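Local atomic coordinates of S12 family peptidase (Streptomyces sp. 82F2, PDB entry 3WWX), a protein that probably hydrolyses amide bonds next to D-amino acid residues, as a D-stereospecific amidohydrolase of the S12 family with a beta-lactamase-like domain. Residues Pro115-Ala119 with Lys120-Pro124; Leu127-Arg130 with Tyr131-Trp134; Ala264-Glu267 with Met268-Val272; Thr55-Phe58 with Thr59-Leu63. All coordinates share one frame; numbering follows the deposited sequence.

Contact 1 of 4, residues Pro115-Ala119 with Lys120-Pro124. With DIA (octane 1,8-diamine), chain B.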
loop_
_atom_site.group_PDB
_atom_site.type_symbol
_atom_site.label_atom_id
_atom_site.label_comp_id
_atom_site.label_asym_id
_atom_site.label_seq_id
_atom_site.Cartn_x
_atom_site.Cartn_y
_atom_site.Cartn_z
ATOM N N PRO A 115 -16.622 -7.530 -11.517
ATOM C CA PRO A 115 -17.909 -7.523 -10.819
ATOM C C PRO A 115 -18.146 -8.716 -9.899
ATOM O O PRO A 115 -18.646 -8.529 -8.784
ATOM C CB PRO A 115 -18.926 -7.464 -11.968
ATOM C CG PRO A 115 -18.186 -6.711 -13.038
ATOM C CD PRO A 115 -16.768 -7.231 -12.948
ATOM N N ALA A 116 -17.788 -9.924 -10.325
ATOM C CA ALA A 116 -17.974 -11.093 -9.458
ATOM C C ALA A 116 -17.063 -11.033 -8.233
ATOM O O ALA A 116 -17.472 -11.353 -7.102
ATOM C CB ALA A 116 -17.747 -12.374 -10.226
ATOM N N PHE A 117 -15.827 -10.592 -8.432
ATOM C CA PHE A 117 -14.923 -10.424 -7.290
ATOM C C PHE A 117 -15.501 -9.428 -6.303
ATOM O O PHE A 117 -15.470 -9.648 -5.084
ATOM C CB PHE A 117 -13.545 -9.945 -7.764
ATOM C CG PHE A 117 -12.489 -9.925 -6.672
ATOM C CD1 PHE A 117 -11.723 -11.058 -6.379
ATOM C CD2 PHE A 117 -12.284 -8.787 -5.928
ATOM C CE1 PHE A 117 -10.761 -11.026 -5.361
ATOM C CE2 PHE A 117 -11.328 -8.761 -4.901
ATOM C CZ PHE A 117 -10.575 -9.877 -4.638
ATOM N N GLN A 118 -16.023 -8.326 -6.812
ATOM C CA GLN A 118 -16.602 -7.323 -5.930
ATOM C C GLN A 118 -17.786 -7.870 -5.153
ATOM O O GLN A 118 -17.977 -7.551 -3.993
ATOM C CB GLN A 118 -17.077 -6.127 -6.727
ATOM C CG GLN A 118 -15.961 -5.305 -7.338
ATOM C CD GLN A 118 -16.409 -3.896 -7.654
ATOM O OE1 GLN A 118 -16.265 -3.424 -8.780
ATOM N NE2 GLN A 118 -16.948 -3.214 -6.659
ATOM N N ALA A 119 -18.609 -8.669 -5.801
ATOM C CA ALA A 119 -19.755 -9.238 -5.109
ATOM C C ALA A 119 -19.349 -10.150 -3.966
ATOM O O ALA A 119 -20.059 -10.237 -2.955
ATOM C CB ALA A 119 -20.637 -9.986 -6.096
ATOM N N LYS A 120 -18.226 -10.844 -4.114
ATOM C CA LYS A 120 -17.759 -11.768 -3.086
ATOM C C LYS A 120 -16.992 -11.062 -1.979
ATOM O O LYS A 120 -17.064 -11.479 -0.840
ATOM C CB LYS A 120 -16.856 -12.851 -3.685
ATOM C CG LYS A 120 -17.584 -13.870 -4.554
ATOM C CD LYS A 120 -16.613 -14.982 -4.919
ATOM C CE LYS A 120 -17.211 -16.033 -5.826
ATOM N NZ LYS A 120 -17.435 -15.499 -7.195
ATOM N N VAL A 121 -16.270 -9.996 -2.317
ATOM C CA VAL A 121 -15.269 -9.440 -1.417
ATOM C C VAL A 121 -15.603 -8.064 -0.862
ATOM O O VAL A 121 -15.285 -7.772 0.296
ATOM C CB VAL A 121 -13.892 -9.418 -2.127
ATOM C CG1 VAL A 121 -12.820 -8.740 -1.240
ATOM C CG2 VAL A 121 -13.476 -10.810 -2.446
ATOM N N PHE A 122 -16.237 -7.209 -1.655
ATOM C CA PHE A 122 -16.441 -5.812 -1.238
ATOM C C PHE A 122 -17.833 -5.471 -0.763
ATOM O O PHE A 122 -18.024 -4.474 -0.049
ATOM C CB PHE A 122 -15.967 -4.870 -2.341
ATOM C CG PHE A 122 -14.471 -4.933 -2.557
ATOM C CD1 PHE A 122 -13.594 -4.806 -1.485
ATOM C CD2 PHE A 122 -13.942 -5.171 -3.803
ATOM C CE1 PHE A 122 -12.229 -4.883 -1.667
ATOM C CE2 PHE A 122 -12.578 -5.244 -3.989
ATOM C CZ PHE A 122 -11.724 -5.113 -2.926
ATOM N N GLY A 123 -18.806 -6.287 -1.128
ATOM C CA GLY A 123 -20.175 -6.067 -0.687
ATOM C C GLY A 123 -20.548 -7.005 0.441
ATOM O O GLY A 123 -19.681 -7.620 1.050
ATOM N N PRO A 124 -21.852 -7.144 0.714
ATOM C CA PRO A 124 -22.289 -8.034 1.797
ATOM C C PRO A 124 -21.843 -9.497 1.637
ATOM O O PRO A 124 -21.754 -10.215 2.639
ATOM C CB PRO A 124 -23.819 -7.898 1.762
ATOM C CG PRO A 124 -24.049 -6.531 1.183
ATOM C CD PRO A 124 -22.969 -6.364 0.148
HETATM N N1 DIA B . -16.443 -2.233 0.810
HETATM C C1 DIA B . -15.618 -3.229 1.412
HETATM C C2 DIA B . -14.306 -2.776 2.016
HETATM C C3 DIA B . -13.649 -1.635 1.311
HETATM C C4 DIA B . -12.296 -1.892 0.682
HETATM C C5 DIA B . -11.227 -0.980 1.222
HETATM C C6 DIA B . -11.593 0.484 1.214
HETATM C C7 DIA B . -10.562 1.311 1.915
HETATM C C8 DIA B . -10.875 2.761 1.670
HETATM N N8 DIA B . -10.247 3.531 2.686
HETATM O O HOH W 1 -19.658 -13.189 -7.348
#
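F117 and V121, one turn apart on helix 115-121, pack ring against methyl: V121 CG2 sits over one face of the phenyl ring, 3.9 Å from its centroid and close to the ring normal. The CB bond of F117 points away from 120-124, but with CG anti to the backbone N (chi1 -172°) the ring swings back within reach of V121 and F122. The edge of the same ring meets F122, with F117 CE2 and F122 CE2 3.8 Å apart and the two ring planes at 64°. W134 and Y111 approach the F117 ring edge-to-face.

Here the helix ends at the ligand pocket of the beta-lactamase-like domain. F122 O accepts a hydrogen bond of 2.9 Å from N1 of the bound octane 1,8-diamine, and F122 CE1 lies 3.8 Å from the diamine's C4. The H306 ring also lies beside F122. The backbone turns out of the helix through Q118 O, which is gripped twice, by F122 N at 2.9 Å and by G123 N at 3.2 Å.

K120 runs the other way. Its chain is extended until a bend at chi4 (71°) turns NZ toward A116. One water spans the remaining distance, donating to A116 O at 2.9 Å and accepting from K120 NZ at 3.2 Å, while A116 O also receives the backbone N-H of K120.

Contact 2 of 4, residues Leu127-Arg130 with Tyr131-Trp134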
loop_
_atom_site.group_PDB
_atom_site.type_symbol
_atom_site.label_atom_id
_atom_site.label_comp_id
_atom_site.label_asym_id
_atom_site.label_seq_id
_atom_site.Cartn_x
_atom_site.Cartn_y
_atom_site.Cartn_z
ATOM N N LEU A 127 -19.342 -11.279 3.985
ATOM C CA LEU A 127 -19.657 -12.019 5.196
ATOM C C LEU A 127 -19.593 -13.524 4.958
ATOM O O LEU A 127 -19.320 -14.281 5.881
ATOM C CB LEU A 127 -21.020 -11.606 5.740
ATOM C CG LEU A 127 -21.136 -10.140 6.151
ATOM C CD1 LEU A 127 -22.544 -9.852 6.649
ATOM C CD2 LEU A 127 -20.126 -9.737 7.206
ATOM N N GLU A 128 -19.850 -13.957 3.720
ATOM C CA GLU A 128 -19.708 -15.358 3.338
ATOM C C GLU A 128 -18.265 -15.728 2.937
ATOM O O GLU A 128 -17.769 -16.783 3.304
ATOM C CB GLU A 128 -20.650 -15.628 2.161
ATOM C CG GLU A 128 -20.566 -17.024 1.602
ATOM C CD GLU A 128 -21.740 -17.362 0.663
ATOM O OE1 GLU A 128 -21.715 -18.473 0.097
ATOM O OE2 GLU A 128 -22.659 -16.540 0.501
ATOM N N HIS A 129 -17.591 -14.828 2.215
ATOM C CA HIS A 129 -16.326 -15.170 1.545
ATOM C C HIS A 129 -15.065 -14.635 2.204
ATOM O O HIS A 129 -13.965 -14.894 1.716
ATOM C CB HIS A 129 -16.403 -14.713 0.084
ATOM C CG HIS A 129 -17.453 -15.435 -0.698
ATOM N ND1 HIS A 129 -17.312 -16.750 -1.089
ATOM C CD2 HIS A 129 -18.669 -15.036 -1.136
ATOM C CE1 HIS A 129 -18.396 -17.127 -1.750
ATOM N NE2 HIS A 129 -19.235 -16.109 -1.791
ATOM N N ARG A 130 -15.207 -13.942 3.333
ATOM C CA ARG A 130 -14.078 -13.252 3.953
ATOM C C ARG A 130 -12.885 -14.116 4.261
ATOM O O ARG A 130 -11.773 -13.578 4.315
ATOM C CB ARG A 130 -14.519 -12.573 5.250
ATOM C CG ARG A 130 -14.997 -13.567 6.307
ATOM C CD ARG A 130 -15.891 -12.946 7.353
ATOM N NE ARG A 130 -15.188 -11.944 8.154
ATOM C CZ ARG A 130 -15.791 -11.042 8.915
ATOM N NH1 ARG A 130 -17.115 -11.024 8.981
ATOM N NH2 ARG A 130 -15.077 -10.149 9.602
ATOM N N TYR A 131 -13.078 -15.419 4.488
ATOM C CA TYR A 131 -11.970 -16.291 4.858
ATOM C C TYR A 131 -11.468 -17.164 3.700
ATOM O O TYR A 131 -10.569 -17.991 3.892
ATOM C CB TYR A 131 -12.329 -17.153 6.081
ATOM C CG TYR A 131 -12.712 -16.307 7.276
ATOM C CD1 TYR A 131 -11.841 -15.344 7.780
ATOM C CD2 TYR A 131 -13.924 -16.468 7.913
ATOM C CE1 TYR A 131 -12.166 -14.579 8.866
ATOM C CE2 TYR A 131 -14.253 -15.702 9.011
ATOM C CZ TYR A 131 -13.390 -14.743 9.465
ATOM O OH TYR A 131 -13.722 -13.964 10.536
ATOM N N ASP A 132 -12.029 -16.962 2.512
ATOM C CA ASP A 132 -11.619 -17.741 1.331
ATOM C C ASP A 132 -10.170 -17.430 0.955
ATOM O O ASP A 132 -9.697 -16.284 1.085
ATOM C CB ASP A 132 -12.503 -17.417 0.131
ATOM C CG ASP A 132 -13.925 -17.922 0.268
ATOM O OD1 ASP A 132 -14.297 -18.518 1.298
ATOM O OD2 ASP A 132 -14.678 -17.653 -0.677
ATOM N N THR A 133 -9.462 -18.468 0.517
ATOM C CA THR A 133 -8.093 -18.328 0.058
ATOM C C THR A 133 -8.045 -18.095 -1.432
ATOM O O THR A 133 -8.623 -18.860 -2.214
ATOM C CB THR A 133 -7.252 -19.555 0.419
ATOM O OG1 THR A 133 -7.111 -19.610 1.842
ATOM C CG2 THR A 133 -5.867 -19.472 -0.213
ATOM N N TRP A 134 -7.346 -17.031 -1.806
ATOM C CA TRP A 134 -7.127 -16.664 -3.193
ATOM C C TRP A 134 -5.664 -16.811 -3.506
ATOM O O TRP A 134 -4.827 -16.112 -2.921
ATOM C CB TRP A 134 -7.512 -15.200 -3.439
ATOM C CG TRP A 134 -8.936 -14.885 -3.151
ATOM C CD1 TRP A 134 -9.488 -14.649 -1.926
ATOM C CD2 TRP A 134 -9.995 -14.781 -4.095
ATOM N NE1 TRP A 134 -10.828 -14.405 -2.055
ATOM C CE2 TRP A 134 -11.166 -14.467 -3.378
ATOM C CE3 TRP A 134 -10.066 -14.909 -5.490
ATOM C CZ2 TRP A 134 -12.397 -14.292 -4.010
ATOM C CZ3 TRP A 134 -11.281 -14.740 -6.106
ATOM C CH2 TRP A 134 -12.431 -14.432 -5.373
HETATM O O HOH W 2 -15.226 -17.265 4.315
HETATM O O HOH W 3 -16.849 -19.564 1.499
HETATM O O HOH W 4 -12.256 -13.348 0.208
#
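H129 to D132 form a type I beta turn, closed by the hydrogen bond from D132 N to H129 O at 2.9 Å. The side chains of the same two residues close a second link: H129 ND1 donates to D132 OD2 at 2.8 Å. The acceptor lies close to the imidazole plane, whereas the donor comes in on the syn side of the carboxylate and somewhat out of its plane, the two planes standing 78° apart. E128 CG covers one face of the imidazole.

R130 and Y131 run side by side and point the same way. With chi1 at 63°, R130 CG takes the crowded position between backbone N and carbonyl carbon, which lays the aliphatic chain over the phenol: CG is 3.5 Å from the centroid of the Y131 ring, almost on its normal. The guanidinium continues at 24° to the ring plane. The polar ends of both residues are held by T228, Y131 OH at its hydroxyl and R130 NH2 at its carbonyl, and D225 O takes a further bond from NH2.

Waters fill in the polar edge. One donates to E128 O at 2.8 Å and accepts from Y131 N at 2.8 Å; another donates to D132 OD1 at 2.8 Å. A third donates to H129 O and accepts from W134 NE1 at 2.9 Å. A beta turn with a His-carboxylate hydrogen bond across it thus forms the surface exit from helix 126-129, on the way to helix 136-144.

Contact 3 of 4, residues Ala264-Glu267 with Met268-Val272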
loop_
_atom_site.group_PDB
_atom_site.type_symbol
_atom_site.label_atom_id
_atom_site.label_comp_id
_atom_site.label_asym_id
_atom_site.label_seq_id
_atom_site.Cartn_x
_atom_site.Cartn_y
_atom_site.Cartn_z
ATOM N N ALA A 264 19.007 2.647 -7.652
ATOM C CA ALA A 264 17.717 2.003 -7.387
ATOM C C ALA A 264 16.719 2.981 -6.776
ATOM O O ALA A 264 15.554 3.056 -7.204
ATOM C CB ALA A 264 17.907 0.825 -6.502
ATOM N N LEU A 265 17.138 3.744 -5.767
ATOM C CA LEU A 265 16.237 4.739 -5.203
ATOM C C LEU A 265 15.868 5.806 -6.232
ATOM O O LEU A 265 14.761 6.349 -6.245
ATOM C CB LEU A 265 16.848 5.376 -3.955
ATOM C CG LEU A 265 15.952 6.321 -3.146
ATOM C CD1 LEU A 265 14.639 5.656 -2.750
ATOM C CD2 LEU A 265 16.682 6.783 -1.921
ATOM N N ASN A 266 16.802 6.126 -7.123
ATOM C CA ASN A 266 16.491 7.063 -8.196
ATOM C C ASN A 266 15.381 6.536 -9.121
ATOM O O ASN A 266 14.495 7.289 -9.529
ATOM C CB ASN A 266 17.726 7.318 -9.055
ATOM C CG ASN A 266 17.458 8.315 -10.151
ATOM O OD1 ASN A 266 17.093 9.467 -9.890
ATOM N ND2 ASN A 266 17.620 7.878 -11.398
ATOM N N GLU A 267 15.443 5.257 -9.463
ATOM C CA GLU A 267 14.387 4.629 -10.262
ATOM C C GLU A 267 13.068 4.659 -9.503
ATOM O O GLU A 267 12.033 4.947 -10.083
ATOM C CB GLU A 267 14.766 3.203 -10.644
ATOM C CG GLU A 267 15.873 3.168 -11.719
ATOM C CD GLU A 267 16.190 1.779 -12.262
ATOM O OE1 GLU A 267 15.329 0.880 -12.206
ATOM O OE2 GLU A 267 17.326 1.585 -12.765
ATOM N N MET A 268 13.122 4.373 -8.209
ATOM C CA MET A 268 11.912 4.328 -7.404
ATOM C C MET A 268 11.215 5.674 -7.363
ATOM O O MET A 268 9.984 5.741 -7.343
ATOM C CB MET A 268 12.236 3.891 -5.985
ATOM C CG MET A 268 10.997 3.509 -5.195
ATOM S SD MET A 268 11.429 2.926 -3.547
ATOM C CE MET A 268 10.225 1.613 -3.366
ATOM N N THR A 269 12.010 6.746 -7.335
ATOM C CA THR A 269 11.493 8.104 -7.238
ATOM C C THR A 269 11.360 8.792 -8.607
ATOM O O THR A 269 11.121 10.000 -8.660
ATOM C CB THR A 269 12.369 8.986 -6.330
ATOM O OG1 THR A 269 13.717 9.001 -6.829
ATOM C CG2 THR A 269 12.351 8.470 -4.915
ATOM N N THR A 270 11.468 8.025 -9.691
ATOM C CA THR A 270 11.137 8.526 -11.016
ATOM C C THR A 270 9.640 8.336 -11.223
ATOM O O THR A 270 9.156 7.210 -11.360
ATOM C CB THR A 270 11.937 7.800 -12.090
ATOM O OG1 THR A 270 13.327 8.073 -11.882
ATOM C CG2 THR A 270 11.525 8.279 -13.485
ATOM N N THR A 271 8.917 9.442 -11.207
ATOM C CA THR A 271 7.465 9.399 -11.134
ATOM C C THR A 271 6.759 9.687 -12.450
ATOM O O THR A 271 7.296 10.370 -13.341
ATOM C CB THR A 271 6.917 10.383 -10.082
ATOM O OG1 THR A 271 7.348 11.711 -10.388
ATOM C CG2 THR A 271 7.401 10.022 -8.676
ATOM N N VAL A 272 5.545 9.146 -12.540
ATOM C CA VAL A 272 4.607 9.417 -13.618
ATOM C C VAL A 272 3.564 10.385 -13.077
ATOM O O VAL A 272 3.084 10.234 -11.955
ATOM C CB VAL A 272 3.906 8.100 -14.063
ATOM C CG1 VAL A 272 2.891 8.357 -15.161
ATOM C CG2 VAL A 272 4.943 7.094 -14.516
HETATM O O HOH W 5 14.392 10.403 -9.293
#
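T269 grips L265 with both backbone and side chain at the end of helix 262-268. T269 N donates to L265 O at 3.0 Å and T269 OG1 donates to the same oxygen at 2.9 Å, the two arriving from opposite faces of the carbonyl plane. A chi1 of 57° turns the hydroxyl back over the last helical turn to make this possible. The next residue uses its hydroxyl alone on the following carbonyl: T270 OG1 donates to N266 O at 2.7 Å, tilted 31° from the carbonyl plane. The T269 hydroxyl thus adds a second donor to an already bonded L265 O, while that of T270 serves N266 O, whose backbone bond from T269 N is weak.

Among the backbone bonds, M268 N to A264 O (2.9 Å) keeps the i+4 pattern, which T269 N continues; T269 is the first residue to leave helical backbone angles. T270 N then bonds to E267 O at 3.2 Å as the chain turns away.

One water ties side chain to side chain, donating to N266 OD1 at 2.9 Å and to T269 OG1 at 2.9 Å. T269 OG1 thus both gives and receives.

Apolar contact is slight within the stretch, L265 CD1 lying 4.3 Å from M268 SD. The E267 chain is extended and carries OE1 to a salt bridge with R99 and a hydrogen bond with Q67.

M268 extends from the helix end against helix 55-68 and also meets L260 and L287. Beyond it the chain passes W299 of strand 297-305, touched by T269 and T271, and V272 pairs with Y283 in 272-273, an edge strand of the large antiparallel sheet.

Contact 4 of 4, residues Thr55-Phe58 with Thr59-Leu63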
loop_
_atom_site.group_PDB
_atom_site.type_symbol
_atom_site.label_atom_id
_atom_site.label_comp_id
_atom_site.label_asym_id
_atom_site.label_seq_id
_atom_site.Cartn_x
_atom_site.Cartn_y
_atom_site.Cartn_z
ATOM N N THR A 55 1.587 -2.010 1.425
ATOM C CA THR A 55 2.345 -3.219 1.119
ATOM C C THR A 55 3.105 -3.080 -0.184
ATOM O O THR A 55 4.214 -3.609 -0.334
ATOM C CB THR A 55 1.394 -4.420 1.008
ATOM O OG1 THR A 55 0.670 -4.594 2.239
ATOM C CG2 THR A 55 2.137 -5.705 0.679
ATOM N N LYS A 56 2.522 -2.372 -1.145
ATOM C CA LYS A 56 3.153 -2.198 -2.444
ATOM C C LYS A 56 4.566 -1.632 -2.341
ATOM O O LYS A 56 5.418 -1.971 -3.148
ATOM C CB LYS A 56 2.314 -1.298 -3.335
ATOM C CG LYS A 56 1.018 -1.930 -3.789
ATOM C CD LYS A 56 0.324 -1.079 -4.844
ATOM C CE LYS A 56 -0.933 -1.745 -5.381
ATOM N NZ LYS A 56 -2.003 -1.857 -4.376
ATOM N N THR A 57 4.820 -0.733 -1.393
ATOM C CA THR A 57 6.159 -0.171 -1.288
ATOM C C THR A 57 7.164 -1.251 -0.890
ATOM O O THR A 57 8.307 -1.255 -1.368
ATOM C CB THR A 57 6.200 0.972 -0.282
ATOM O OG1 THR A 57 5.138 1.886 -0.548
ATOM C CG2 THR A 57 7.529 1.694 -0.376
ATOM N N PHE A 58 6.744 -2.173 -0.023
ATOM C CA PHE A 58 7.602 -3.292 0.362
ATOM C C PHE A 58 7.893 -4.181 -0.849
ATOM O O PHE A 58 9.031 -4.559 -1.111
ATOM C CB PHE A 58 6.965 -4.110 1.483
ATOM C CG PHE A 58 6.893 -3.382 2.801
ATOM C CD1 PHE A 58 5.829 -2.534 3.079
ATOM C CD2 PHE A 58 7.868 -3.548 3.764
ATOM C CE1 PHE A 58 5.736 -1.858 4.292
ATOM C CE2 PHE A 58 7.780 -2.855 4.985
ATOM C CZ PHE A 58 6.717 -2.029 5.247
ATOM N N THR A 59 6.859 -4.524 -1.598
ATOM C CA THR A 59 7.019 -5.334 -2.792
ATOM C C THR A 59 7.977 -4.704 -3.801
ATOM O O THR A 59 8.888 -5.384 -4.325
ATOM C CB THR A 59 5.631 -5.571 -3.411
ATOM O OG1 THR A 59 4.823 -6.232 -2.432
ATOM C CG2 THR A 59 5.699 -6.394 -4.683
ATOM N N ALA A 60 7.803 -3.406 -4.064
ATOM C CA ALA A 60 8.693 -2.693 -4.992
ATOM C C ALA A 60 10.124 -2.654 -4.486
ATOM O O ALA A 60 11.062 -2.798 -5.271
ATOM C CB ALA A 60 8.192 -1.292 -5.252
ATOM N N THR A 61 10.301 -2.456 -3.192
ATOM C CA THR A 61 11.648 -2.399 -2.613
ATOM C C THR A 61 12.389 -3.709 -2.856
ATOM O O THR A 61 13.551 -3.706 -3.232
ATOM C CB THR A 61 11.591 -2.085 -1.109
ATOM O OG1 THR A 61 11.026 -0.782 -0.920
ATOM C CG2 THR A 61 12.997 -2.079 -0.484
ATOM N N VAL A 62 11.715 -4.826 -2.672
ATOM C CA VAL A 62 12.355 -6.124 -2.905
ATOM C C VAL A 62 12.800 -6.241 -4.353
ATOM O O VAL A 62 13.925 -6.660 -4.631
ATOM C CB VAL A 62 11.421 -7.278 -2.537
ATOM C CG1 VAL A 62 11.982 -8.611 -3.021
ATOM C CG2 VAL A 62 11.190 -7.298 -1.046
ATOM N N LEU A 63 11.941 -5.875 -5.303
ATOM C CA LEU A 63 12.314 -6.002 -6.707
ATOM C C LEU A 63 13.461 -5.083 -7.058
ATOM O O LEU A 63 14.310 -5.440 -7.874
ATOM C CB LEU A 63 11.128 -5.740 -7.623
ATOM C CG LEU A 63 10.260 -6.979 -7.738
ATOM C CD1 LEU A 63 8.891 -6.592 -8.234
ATOM C CD2 LEU A 63 10.898 -8.002 -8.682
#
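T61 packs tightly on T57, one turn back along helix 55-68. T61 OG1 donates to T57 O at 2.8 Å and T61 N to the same oxygen at 3.0 Å, the two reaching it from opposite faces of the carbonyl plane. The hydroxyl gets there because OG1 lies beside its own backbone N (chi1 -63°). In this way a buried threonine meets its polar need within the helix. Alongside, V62 N bonds to F58 O at 3.1 Å, and V62 CG2 rests against that oxygen at 3.5 Å. The F58 ring itself turns outward to stack on F250.

This turn belongs to the central helix of the beta-lactamase-like domain, near whose N-terminal end probably lies the SxxK motif of serine enzymes of this family. K56 would be its lysine; NZ is hydrogen-bonded to Y158, N160 and A237.

Packing is looser, though still buried away from solvent, between T55 and T59. Their side chains cross with T55 CG2 4.1 Å from T59 OG1, while the backbone bond from T59 N to T55 O measures 3.1 Å. Both hydroxyls are engaged elsewhere, T55 OG1 with G52 and M240 and T59 OG1 with A236. A60 adds a methyl: A60 CB lies 3.5 Å from K56 O, which also accepts the 2.9 Å bond from A60 N.

How the contacts relate
Contact 4 is the core member, its centre about 9 Å from the centre of the chain, whereas contact 2 lies on the surface and contacts 1 and 3 are partly buried. Contacts 1 and 2 follow each other in the chain and touch, K120 O against H129 CB and the F117 ring against W134. Contacts 3 and 4 join two helices through M268, whose CE lies 3.5 Å from T61 OG1. Contact 3 is opposite contacts 1 and 2 across the chain centre. Threonine hydroxyls donate to carbonyls one turn back in both 3 and 4, with a water joining in at 3; contact 1 relies on aromatic rings beside the ligand, contact 2 on a polar turn with a His-carboxylate hydrogen bond and several waters.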